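Local coordinates for cell wall surface anchor family protein (Streptococcus pneumoniae, PDB 4OQ1) that probably anchors the pneumococcal pilus to the cell wall, as an ancillary pilin of the cell wall surface anchor family, at residues N105-V110 / L126-D131; F168-V173 / G216-K221; L32-Y37 / I139-T144. The protein carries 3 engineered substitutions. All blocks are in the same frame, centred on the assembly; numbering follows the deposited sequence.

Contact 1: residues N105-V110 / L126-D131; sequences NGLYYV and LFEMTD
Tyr-108 and Phe-127 form the tight part of this contact. Phe-127 CG sits between its backbone N and carbonyl carbon (chi1 68°), which swings the ring over toward the neighbouring strand. Tyr-108 CB then lies over one face, 3.8 Å from the Phe-127 ring centroid, a CH-pi contact displaced toward the rim. The two rings are near parallel (planes at 24°) but slid apart, so they barely overlap, and Tyr-108 CD2 touches Phe-127 CE1. Val-110 CG2 closes on the edge of the same phenyl ring, 3.6 Å from Phe-127 CE2. Strands 106-110 and 120-129 are antiparallel neighbours in the mixed sheet of the N-terminal part of the chain, here forming two hydrogen-bonded pairs: Tyr-108 with Phe-127, and Gly-106 with Met-129. Each pair is closed by two N-H...O bonds, with Tyr-108 N to Phe-127 O at 2.9 Å. The aromatic face meets Leu-30 of strand 28-33. On the other face, Leu-126 CD2 rests 3.8 Å from Tyr-109 CD1, and helix 66-73 packs against both residues. Packing thins toward Asn-105, just before strand 106-110 begins, and Asp-131, just past the end of strand 120-129. Leu-107 CD1 still reaches Glu-128 CB at 3.8 Å, but Glu-128 is partly exposed. Beyond it, Asn-105 ND2 gives a bent bond to OD1 of the exposed Asp-131 (3.1 Å, 139° at the hydrogen), reaching that oxygen from above the carboxylate plane, while Asn-105 OD1 is bonded to His-28.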
loop_
_atom_site.group_PDB
_atom_site.type_symbol
_atom_site.label_atom_id
_atom_site.label_comp_id
_atom_site.label_asym_id
_atom_site.label_seq_id
_atom_site.Cartn_x
_atom_site.Cartn_y
_atom_site.Cartn_z
ATOM N N ASN A 105 -41.374 -5.894 -22.990
ATOM C CA ASN A 105 -42.124 -4.987 -22.142
ATOM C C ASN A 105 -42.352 -5.618 -20.727
ATOM O O ASN A 105 -42.534 -6.823 -20.633
ATOM C CB ASN A 105 -43.489 -4.783 -22.738
ATOM C CG ASN A 105 -43.480 -3.710 -23.747
ATOM O OD1 ASN A 105 -42.424 -3.286 -24.194
ATOM N ND2 ASN A 105 -44.630 -3.209 -24.048
ATOM N N GLY A 106 -42.337 -4.802 -19.675
ATOM C CA GLY A 106 -42.555 -5.324 -18.333
ATOM C C GLY A 106 -42.008 -4.440 -17.226
ATOM O O GLY A 106 -41.362 -3.427 -17.472
ATOM N N LEU A 107 -42.296 -4.807 -15.964
ATOM C CA LEU A 107 -41.827 -4.056 -14.828
ATOM C C LEU A 107 -40.903 -5.028 -14.083
ATOM O O LEU A 107 -41.271 -6.121 -13.795
ATOM C CB LEU A 107 -42.990 -3.617 -13.973
ATOM C CG LEU A 107 -42.681 -2.928 -12.648
ATOM C CD1 LEU A 107 -41.909 -1.650 -12.838
ATOM C CD2 LEU A 107 -43.967 -2.678 -11.875
ATOM N N TYR A 108 -39.671 -4.611 -13.914
ATOM C CA TYR A 108 -38.574 -5.504 -13.584
ATOM C C TYR A 108 -37.887 -5.047 -12.290
ATOM O O TYR A 108 -37.759 -3.883 -12.058
ATOM C CB TYR A 108 -37.632 -5.505 -14.695
ATOM C CG TYR A 108 -38.148 -6.136 -15.949
ATOM C CD1 TYR A 108 -38.134 -7.493 -16.136
ATOM C CD2 TYR A 108 -38.485 -5.306 -17.044
ATOM C CE1 TYR A 108 -38.582 -8.063 -17.324
ATOM C CE2 TYR A 108 -38.893 -5.841 -18.260
ATOM C CZ TYR A 108 -38.959 -7.219 -18.400
ATOM O OH TYR A 108 -39.354 -7.738 -19.591
ATOM N N TYR A 109 -37.544 -5.994 -11.400
ATOM C CA TYR A 109 -36.821 -5.681 -10.201
ATOM C C TYR A 109 -35.405 -6.229 -10.351
ATOM O O TYR A 109 -35.212 -7.375 -10.809
ATOM C CB TYR A 109 -37.501 -6.437 -9.014
ATOM C CG TYR A 109 -36.802 -6.386 -7.724
ATOM C CD1 TYR A 109 -36.516 -5.163 -7.098
ATOM C CD2 TYR A 109 -36.566 -7.544 -7.007
ATOM C CE1 TYR A 109 -35.861 -5.126 -5.844
ATOM C CE2 TYR A 109 -35.894 -7.521 -5.806
ATOM C CZ TYR A 109 -35.595 -6.321 -5.170
ATOM O OH TYR A 109 -35.022 -6.243 -3.909
ATOM N N VAL A 110 -34.424 -5.437 -9.928
ATOM C CA VAL A 110 -32.964 -5.813 -9.954
ATOM C C VAL A 110 -32.428 -5.715 -8.519
ATOM O O VAL A 110 -32.826 -4.822 -7.761
ATOM C CB VAL A 110 -32.167 -4.861 -10.839
ATOM C CG1 VAL A 110 -30.659 -5.128 -10.844
ATOM C CG2 VAL A 110 -32.742 -4.879 -12.241
ATOM N N LEU A 126 -36.171 -0.694 -9.564
ATOM C CA LEU A 126 -37.085 -1.212 -10.545
ATOM C C LEU A 126 -36.835 -0.425 -11.787
ATOM O O LEU A 126 -36.421 0.719 -11.717
ATOM C CB LEU A 126 -38.545 -0.900 -10.148
ATOM C CG LEU A 126 -39.223 -1.447 -8.912
ATOM C CD1 LEU A 126 -40.707 -1.160 -8.947
ATOM C CD2 LEU A 126 -38.998 -2.911 -8.861
ATOM N N PHE A 127 -37.083 -1.066 -12.891
ATOM C CA PHE A 127 -37.254 -0.346 -14.142
ATOM C C PHE A 127 -38.486 -0.822 -14.957
ATOM O O PHE A 127 -38.834 -1.985 -14.936
ATOM C CB PHE A 127 -35.940 -0.369 -14.958
ATOM C CG PHE A 127 -35.519 -1.697 -15.499
ATOM C CD1 PHE A 127 -35.921 -2.115 -16.768
ATOM C CD2 PHE A 127 -34.797 -2.567 -14.710
ATOM C CE1 PHE A 127 -35.491 -3.313 -17.319
ATOM C CE2 PHE A 127 -34.407 -3.813 -15.211
ATOM C CZ PHE A 127 -34.770 -4.199 -16.494
ATOM N N GLU A 128 -39.000 0.041 -15.852
ATOM C CA GLU A 128 -40.209 -0.353 -16.574
ATOM C C GLU A 128 -39.964 -0.071 -18.048
ATOM O O GLU A 128 -39.484 1.017 -18.389
ATOM C CB GLU A 128 -41.404 0.379 -16.015
ATOM C CG GLU A 128 -42.668 0.067 -16.804
ATOM C CD GLU A 128 -43.880 0.747 -16.286
ATOM O OE1 GLU A 128 -44.781 0.023 -15.889
ATOM O OE2 GLU A 128 -43.936 1.995 -16.262
ATOM N N MET A 129 -40.179 -1.120 -18.868
ATOM C CA MET A 129 -40.290 -1.012 -20.335
ATOM C C MET A 129 -41.775 -1.017 -20.830
ATOM O O MET A 129 -42.497 -1.936 -20.606
ATOM C CB MET A 129 -39.539 -2.216 -20.877
ATOM C CG MET A 129 -38.045 -2.147 -20.521
ATOM S SD MET A 129 -37.282 -0.620 -21.127
ATOM C CE MET A 129 -35.568 -1.196 -21.092
ATOM N N THR A 130 -42.203 0.041 -21.504
ATOM C CA THR A 130 -43.521 0.022 -22.126
ATOM C C THR A 130 -43.399 0.325 -23.624
ATOM O O THR A 130 -42.331 0.687 -24.084
ATOM C CB THR A 130 -44.425 1.043 -21.458
ATOM O OG1 THR A 130 -44.018 2.343 -21.833
ATOM C CG2 THR A 130 -44.353 0.938 -20.000
ATOM N N ASP A 131 -44.472 0.151 -24.414
ATOM C CA ASP A 131 -44.364 0.496 -25.867
ATOM C C ASP A 131 -44.053 1.975 -26.034
ATOM O O ASP A 131 -43.685 2.364 -27.128
ATOM C CB ASP A 131 -45.636 0.132 -26.691
ATOM C CG ASP A 131 -45.737 -1.381 -26.997
ATOM O OD1 ASP A 131 -44.712 -2.035 -26.867
ATOM O OD2 ASP A 131 -46.827 -1.915 -27.369
#

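Contact 2: residues F168-V173 / G216-K221; sequences FKLVSV and GNYRFK
Strands 167-174 and 216-224 are antiparallel neighbours in a sheet of the prealbumin-like domain, a CnaB domain with the reverse immunoglobulin (IgG-rev) fold. Three of the backbone bonds are moderately bent, whereas Val-171 N to Arg-219 O and Lys-221 N to Lys-169 O are nearly straight; the latter is 2.8 Å long at 173°. The strand directions differ by 146°, so the pair is markedly twisted. Side chains alternate between a mainly apolar face, which also carries Tyr-218 and Ser-172, and one that mixes valines with Lys-169, Arg-219 and Lys-221. On the first, Leu-170 CD1 stands over the centre of the Phe-220 ring, 3.9 Å from its centroid and 9° off the normal. With CG opposite the backbone N, Leu-170 extends far enough across to place that methyl there. Phe-168 CD2 approaches Phe-220 CB, and Leu-153 of strand 150-157 packs on both phenylalanines, which places this face toward the other sheet of the domain. The opposite face is built around Arg-219. Val-171 CG2 lies 3.6 Å from Arg-219 CB, and Val-173 CG2 sits above the middle of the guanidinium, 3.8 Å from Arg-219 CZ. That group is also fixed by its rim: salt bridges run from NE to Asp-237 and from NH2 to Asp-176, and NH1 bonds Ser-178, which would hold its rotation and probably offset its charge. Lys-221 similarly pairs with Asp-235. At the end of the pair a direct bond joins Val-173 N to Asn-217 O, and a water completes the link, donating to Val-173 O at 3.0 Å and accepting from Asn-217 N at 2.9 Å.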
loop_
_atom_site.group_PDB
_atom_site.type_symbol
_atom_site.label_atom_id
_atom_site.label_comp_id
_atom_site.label_asym_id
_atom_site.label_seq_id
_atom_site.Cartn_x
_atom_site.Cartn_y
_atom_site.Cartn_z
ATOM N N PHE A 168 5.105 1.056 4.094
ATOM C CA PHE A 168 4.712 -0.263 4.691
ATOM C C PHE A 168 4.253 -1.193 3.572
ATOM O O PHE A 168 3.789 -0.763 2.519
ATOM C CB PHE A 168 3.589 -0.075 5.686
ATOM C CG PHE A 168 4.013 0.558 6.973
ATOM C CD1 PHE A 168 4.058 1.861 7.120
ATOM C CD2 PHE A 168 4.296 -0.211 8.081
ATOM C CE1 PHE A 168 4.399 2.443 8.352
ATOM C CE2 PHE A 168 4.696 0.337 9.298
ATOM C CZ PHE A 168 4.716 1.679 9.441
ATOM N N LYS A 169 4.474 -2.497 3.746
ATOM C CA LYS A 169 3.718 -3.447 2.943
ATOM C C LYS A 169 2.751 -4.149 3.846
ATOM O O LYS A 169 2.936 -4.307 5.079
ATOM C CB LYS A 169 4.644 -4.472 2.243
ATOM C CG LYS A 169 5.457 -3.883 1.120
ATOM C CD LYS A 169 6.308 -4.962 0.449
ATOM C CE LYS A 169 7.399 -4.477 -0.489
ATOM N NZ LYS A 169 6.936 -3.607 -1.613
ATOM N N LEU A 170 1.611 -4.495 3.263
ATOM C CA LEU A 170 0.537 -5.189 3.925
ATOM C C LEU A 170 0.484 -6.657 3.475
ATOM O O LEU A 170 0.374 -6.941 2.328
ATOM C CB LEU A 170 -0.714 -4.516 3.528
ATOM C CG LEU A 170 -2.021 -5.075 4.048
ATOM C CD1 LEU A 170 -2.025 -4.948 5.564
ATOM C CD2 LEU A 170 -3.183 -4.262 3.429
ATOM N N VAL A 171 0.535 -7.566 4.427
ATOM C CA VAL A 171 0.461 -8.959 4.214
ATOM C C VAL A 171 -0.626 -9.578 5.146
ATOM O O VAL A 171 -0.954 -9.033 6.195
ATOM C CB VAL A 171 1.787 -9.680 4.526
ATOM C CG1 VAL A 171 2.899 -9.070 3.705
ATOM C CG2 VAL A 171 2.095 -9.687 6.031
ATOM N N SER A 172 -1.278 -10.624 4.674
ATOM C CA SER A 172 -2.263 -11.350 5.474
ATOM C C SER A 172 -1.436 -12.395 6.194
ATOM O O SER A 172 -0.343 -12.733 5.774
ATOM C CB SER A 172 -3.323 -12.035 4.597
ATOM O OG SER A 172 -2.701 -12.898 3.655
ATOM N N VAL A 173 -2.018 -12.906 7.244
ATOM C CA VAL A 173 -1.399 -13.816 8.151
ATOM C C VAL A 173 -2.267 -15.074 8.330
ATOM O O VAL A 173 -3.455 -14.976 8.633
ATOM C CB VAL A 173 -1.289 -13.171 9.523
ATOM C CG1 VAL A 173 -0.848 -14.216 10.569
ATOM C CG2 VAL A 173 -0.341 -12.024 9.483
ATOM N N GLY A 216 -10.102 -10.992 8.900
ATOM C CA GLY A 216 -8.976 -11.817 9.110
ATOM C C GLY A 216 -7.821 -11.092 9.819
ATOM O O GLY A 216 -7.997 -9.977 10.365
ATOM N N ASN A 217 -6.659 -11.745 9.747
ATOM C CA ASN A 217 -5.441 -11.308 10.443
ATOM C C ASN A 217 -4.468 -10.752 9.418
ATOM O O ASN A 217 -4.283 -11.333 8.336
ATOM C CB ASN A 217 -4.786 -12.459 11.158
ATOM C CG ASN A 217 -5.630 -12.953 12.308
ATOM O OD1 ASN A 217 -5.947 -12.192 13.190
ATOM N ND2 ASN A 217 -6.048 -14.223 12.259
ATOM N N TYR A 218 -3.945 -9.561 9.764
ATOM C CA TYR A 218 -3.054 -8.827 8.843
ATOM C C TYR A 218 -1.815 -8.337 9.621
ATOM O O TYR A 218 -1.827 -8.268 10.826
ATOM C CB TYR A 218 -3.781 -7.607 8.165
ATOM C CG TYR A 218 -4.880 -8.058 7.253
ATOM C CD1 TYR A 218 -6.171 -8.211 7.757
ATOM C CD2 TYR A 218 -4.629 -8.417 5.940
ATOM C CE1 TYR A 218 -7.180 -8.666 6.964
ATOM C CE2 TYR A 218 -5.630 -8.931 5.116
ATOM C CZ TYR A 218 -6.931 -9.028 5.633
ATOM O OH TYR A 218 -7.973 -9.464 4.803
ATOM N N ARG A 219 -0.820 -7.900 8.847
ATOM C CA ARG A 219 0.430 -7.358 9.380
ATOM C C ARG A 219 0.904 -6.241 8.434
ATOM O O ARG A 219 0.966 -6.443 7.204
ATOM C CB ARG A 219 1.351 -8.505 9.362
ATOM C CG ARG A 219 2.723 -8.347 9.885
ATOM C CD ARG A 219 3.203 -9.809 10.027
ATOM N NE ARG A 219 2.714 -10.569 11.177
ATOM C CZ ARG A 219 2.945 -11.881 11.339
ATOM N NH1 ARG A 219 3.530 -12.574 10.401
ATOM N NH2 ARG A 219 2.511 -12.545 12.378
ATOM N N PHE A 220 1.196 -5.074 9.032
ATOM C CA PHE A 220 1.834 -3.992 8.332
ATOM C C PHE A 220 3.370 -4.060 8.608
ATOM O O PHE A 220 3.776 -4.017 9.764
ATOM C CB PHE A 220 1.274 -2.648 8.781
ATOM C CG PHE A 220 -0.031 -2.306 8.238
ATOM C CD1 PHE A 220 -0.138 -1.457 7.153
ATOM C CD2 PHE A 220 -1.205 -2.669 8.908
ATOM C CE1 PHE A 220 -1.388 -1.085 6.668
ATOM C CE2 PHE A 220 -2.451 -2.266 8.429
ATOM C CZ PHE A 220 -2.532 -1.492 7.307
ATOM N N LYS A 221 4.182 -4.247 7.555
ATOM C CA LYS A 221 5.608 -4.340 7.681
ATOM C C LYS A 221 6.303 -3.121 7.247
ATOM O O LYS A 221 6.074 -2.641 6.148
ATOM C CB LYS A 221 6.157 -5.519 6.856
ATOM C CG LYS A 221 5.373 -6.784 6.960
ATOM C CD LYS A 221 5.996 -7.851 6.068
ATOM C CE LYS A 221 7.370 -8.315 6.493
ATOM N NZ LYS A 221 7.203 -9.096 7.746
HETATM O O HOH W 1 -6.315 -14.255 8.350
#

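Contact 3: residues L32-Y37 / I139-T144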
loop_
_atom_site.group_PDB
_atom_site.type_symbol
_atom_site.label_atom_id
_atom_site.label_comp_id
_atom_site.label_asym_id
_atom_site.label_seq_id
_atom_site.Cartn_x
_atom_site.Cartn_y
_atom_site.Cartn_z
ATOM N N LEU A 32 -27.196 1.314 -18.002
ATOM C CA LEU A 32 -26.878 1.474 -16.586
ATOM C C LEU A 32 -25.549 2.229 -16.453
ATOM O O LEU A 32 -24.531 1.856 -16.986
ATOM C CB LEU A 32 -26.753 0.103 -15.895
ATOM C CG LEU A 32 -28.073 -0.679 -15.837
ATOM C CD1 LEU A 32 -27.920 -2.091 -15.395
ATOM C CD2 LEU A 32 -29.052 0.031 -14.914
ATOM N N GLN A 33 -25.571 3.335 -15.736
ATOM C CA GLN A 33 -24.361 4.059 -15.435
ATOM C C GLN A 33 -24.055 3.761 -13.958
ATOM O O GLN A 33 -24.956 3.696 -13.123
ATOM C CB GLN A 33 -24.599 5.538 -15.756
ATOM C CG GLN A 33 -24.705 5.830 -17.240
ATOM C CD GLN A 33 -25.372 7.157 -17.595
ATOM O OE1 GLN A 33 -25.767 7.941 -16.727
ATOM N NE2 GLN A 33 -25.449 7.443 -18.886
ATOM N N LEU A 34 -22.785 3.539 -13.631
ATOM C CA LEU A 34 -22.396 3.121 -12.295
ATOM C C LEU A 34 -21.440 4.119 -11.622
ATOM O O LEU A 34 -20.707 4.870 -12.322
ATOM C CB LEU A 34 -21.684 1.797 -12.351
ATOM C CG LEU A 34 -22.363 0.662 -13.095
ATOM C CD1 LEU A 34 -21.493 -0.546 -12.949
ATOM C CD2 LEU A 34 -23.792 0.371 -12.605
ATOM N N GLU A 35 -21.370 4.021 -10.312
ATOM C CA GLU A 35 -20.355 4.720 -9.527
ATOM C C GLU A 35 -18.973 4.081 -9.854
ATOM O O GLU A 35 -18.807 2.848 -9.878
ATOM C CB GLU A 35 -20.655 4.593 -8.051
ATOM C CG GLU A 35 -22.047 5.115 -7.559
ATOM C CD GLU A 35 -22.377 4.714 -6.122
ATOM O OE1 GLU A 35 -21.515 4.359 -5.304
ATOM O OE2 GLU A 35 -23.549 4.794 -5.693
ATOM N N ASN A 36 -17.977 4.936 -10.110
ATOM C CA ASN A 36 -16.584 4.502 -10.191
ATOM C C ASN A 36 -16.519 3.522 -11.342
ATOM O O ASN A 36 -15.789 2.535 -11.267
ATOM C CB ASN A 36 -16.140 3.846 -8.864
ATOM C CG ASN A 36 -14.590 3.835 -8.663
ATOM O OD1 ASN A 36 -13.915 4.634 -9.225
ATOM N ND2 ASN A 36 -14.077 2.892 -7.882
ATOM N N TYR A 37 -17.280 3.825 -12.412
ATOM C CA TYR A 37 -17.496 2.925 -13.508
ATOM C C TYR A 37 -16.178 2.395 -14.096
ATOM O O TYR A 37 -16.033 1.223 -14.203
ATOM C CB TYR A 37 -18.325 3.540 -14.654
ATOM C CG TYR A 37 -18.565 2.580 -15.811
ATOM C CD1 TYR A 37 -19.588 1.580 -15.740
ATOM C CD2 TYR A 37 -17.759 2.596 -16.950
ATOM C CE1 TYR A 37 -19.803 0.705 -16.780
ATOM C CE2 TYR A 37 -17.958 1.689 -17.977
ATOM C CZ TYR A 37 -18.969 0.765 -17.919
ATOM O OH TYR A 37 -19.176 -0.143 -18.965
ATOM N N ILE A 139 -30.684 4.483 -16.626
ATOM C CA ILE A 139 -30.719 4.509 -15.175
ATOM C C ILE A 139 -29.308 4.628 -14.570
ATOM O O ILE A 139 -28.416 3.863 -14.894
ATOM C CB ILE A 139 -31.326 3.225 -14.637
ATOM C CG1 ILE A 139 -32.814 3.260 -14.971
ATOM C CG2 ILE A 139 -31.080 3.047 -13.137
ATOM C CD1 ILE A 139 -33.581 2.082 -14.560
ATOM N N VAL A 140 -29.176 5.556 -13.634
ATOM C CA VAL A 140 -27.934 5.777 -12.913
ATOM C C VAL A 140 -28.071 4.979 -11.593
ATOM O O VAL A 140 -28.776 5.412 -10.682
ATOM C CB VAL A 140 -27.673 7.279 -12.632
ATOM C CG1 VAL A 140 -26.289 7.479 -12.047
ATOM C CG2 VAL A 140 -27.833 8.178 -13.853
ATOM N N ALA A 141 -27.420 3.823 -11.489
ATOM C CA ALA A 141 -27.756 2.879 -10.400
ATOM C C ALA A 141 -26.944 3.163 -9.131
ATOM O O ALA A 141 -25.714 3.275 -9.216
ATOM C CB ALA A 141 -27.409 1.481 -10.862
ATOM N N LYS A 142 -27.598 3.271 -7.954
ATOM C CA LYS A 142 -26.926 3.599 -6.747
ATOM C C LYS A 142 -26.436 2.291 -6.231
ATOM O O LYS A 142 -27.143 1.309 -6.270
ATOM C CB LYS A 142 -27.852 4.219 -5.714
ATOM C CG LYS A 142 -27.200 4.365 -4.344
ATOM C CD LYS A 142 -27.932 5.468 -3.607
ATOM C CE LYS A 142 -27.061 6.013 -2.462
ATOM N NZ LYS A 142 -26.973 4.956 -1.480
ATOM N N LYS A 143 -25.186 2.281 -5.813
ATOM C CA LYS A 143 -24.611 1.049 -5.225
ATOM C C LYS A 143 -25.171 0.882 -3.812
ATOM O O LYS A 143 -25.222 1.792 -3.021
ATOM C CB LYS A 143 -23.057 1.103 -5.237
ATOM C CG LYS A 143 -22.389 -0.229 -4.885
ATOM C CD LYS A 143 -20.867 -0.059 -4.717
ATOM C CE LYS A 143 -20.260 -1.429 -4.436
ATOM N NZ LYS A 143 -18.788 -1.380 -4.594
ATOM N N THR A 144 -25.515 -0.342 -3.501
ATOM C CA THR A 144 -25.970 -0.726 -2.194
ATOM C C THR A 144 -24.942 -1.642 -1.430
ATOM O O THR A 144 -23.955 -2.040 -1.953
ATOM C CB THR A 144 -27.362 -1.396 -2.308
ATOM O OG1 THR A 144 -27.821 -1.720 -1.023
ATOM C CG2 THR A 144 -27.267 -2.594 -3.050
#
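Glu-35 reaches across from 32-37 to 139-144 just where a short parallel strand pairing gives out. Strands 28-33 and 137-140 run side by side at one margin of the N-terminal mixed sheet, 137-140 being one of its two outermost strands within the chain. Parallel bridges join Leu-32 to Ile-139 and Gln-33 to Val-140; their evidence is Gln-33 N bonding Ile-139 O and Ala-141 N bonding Gln-33 O, each at 3.0 Å. Beyond them the chains diverge, from 4.7 Å between the CA atoms of Gln-33 and Val-140 to 7.1 Å between those of Glu-35 and Lys-143, and the glutamate spans the widened gap. Its CB points toward the partner segment, and CG, opposite the carbonyl carbon (chi1 -58°), starts an extended chain; neither atom comes within 4.2 Å of the partner. Contact begins at CD, 3.7 Å from Lys-143 N and 3.8 Å from Lys-143 CB. Of the two oxygens, OE1 rests against Lys-143 CB, while OE2 accepts the backbone N-H of Lys-143 and lies near Lys-142 CA. The lysine ammonium groups stay at a distance, so the tip is gripped by a peptide N-H and any help from their charge would be long-range. Tyr-121 ties the same corner together, its OH bonding both Glu-35 N and Ala-141 O. Among the apolar side chains, the buried Leu-32 lies alongside Ile-139, and the tip of Leu-34, CD2, turns back to Ala-141 CB. The bond from Lys-143 N to Glu-35 OE2 is 3.0 Å long and nearly straight at 170°, entering from above the carboxylate plane.

Contacts 1 and 3 belong to one mixed sheet, and contact 1 is nested within the chain loop that contact 3 closes. Their centres are 18 Å apart, yet they touch directly: Ile-139 CD1 packs 3.4 Å from Phe-127 CB. Contact 2 lies in the following domain, its nearest atoms about 16 Å from contact 3 and about 28 Å from contact 1. Contact 1 has the largest share of buried residues, seven of twelve, with aromatic packing at its heart, while contact 2 buries more surface, divided between a mainly apolar face and one whose charges pair with residues outside its two segments. Contact 3, the smallest interface and the only parallel pairing, lies at a sheet margin, where a carboxylate takes over from strand bonding.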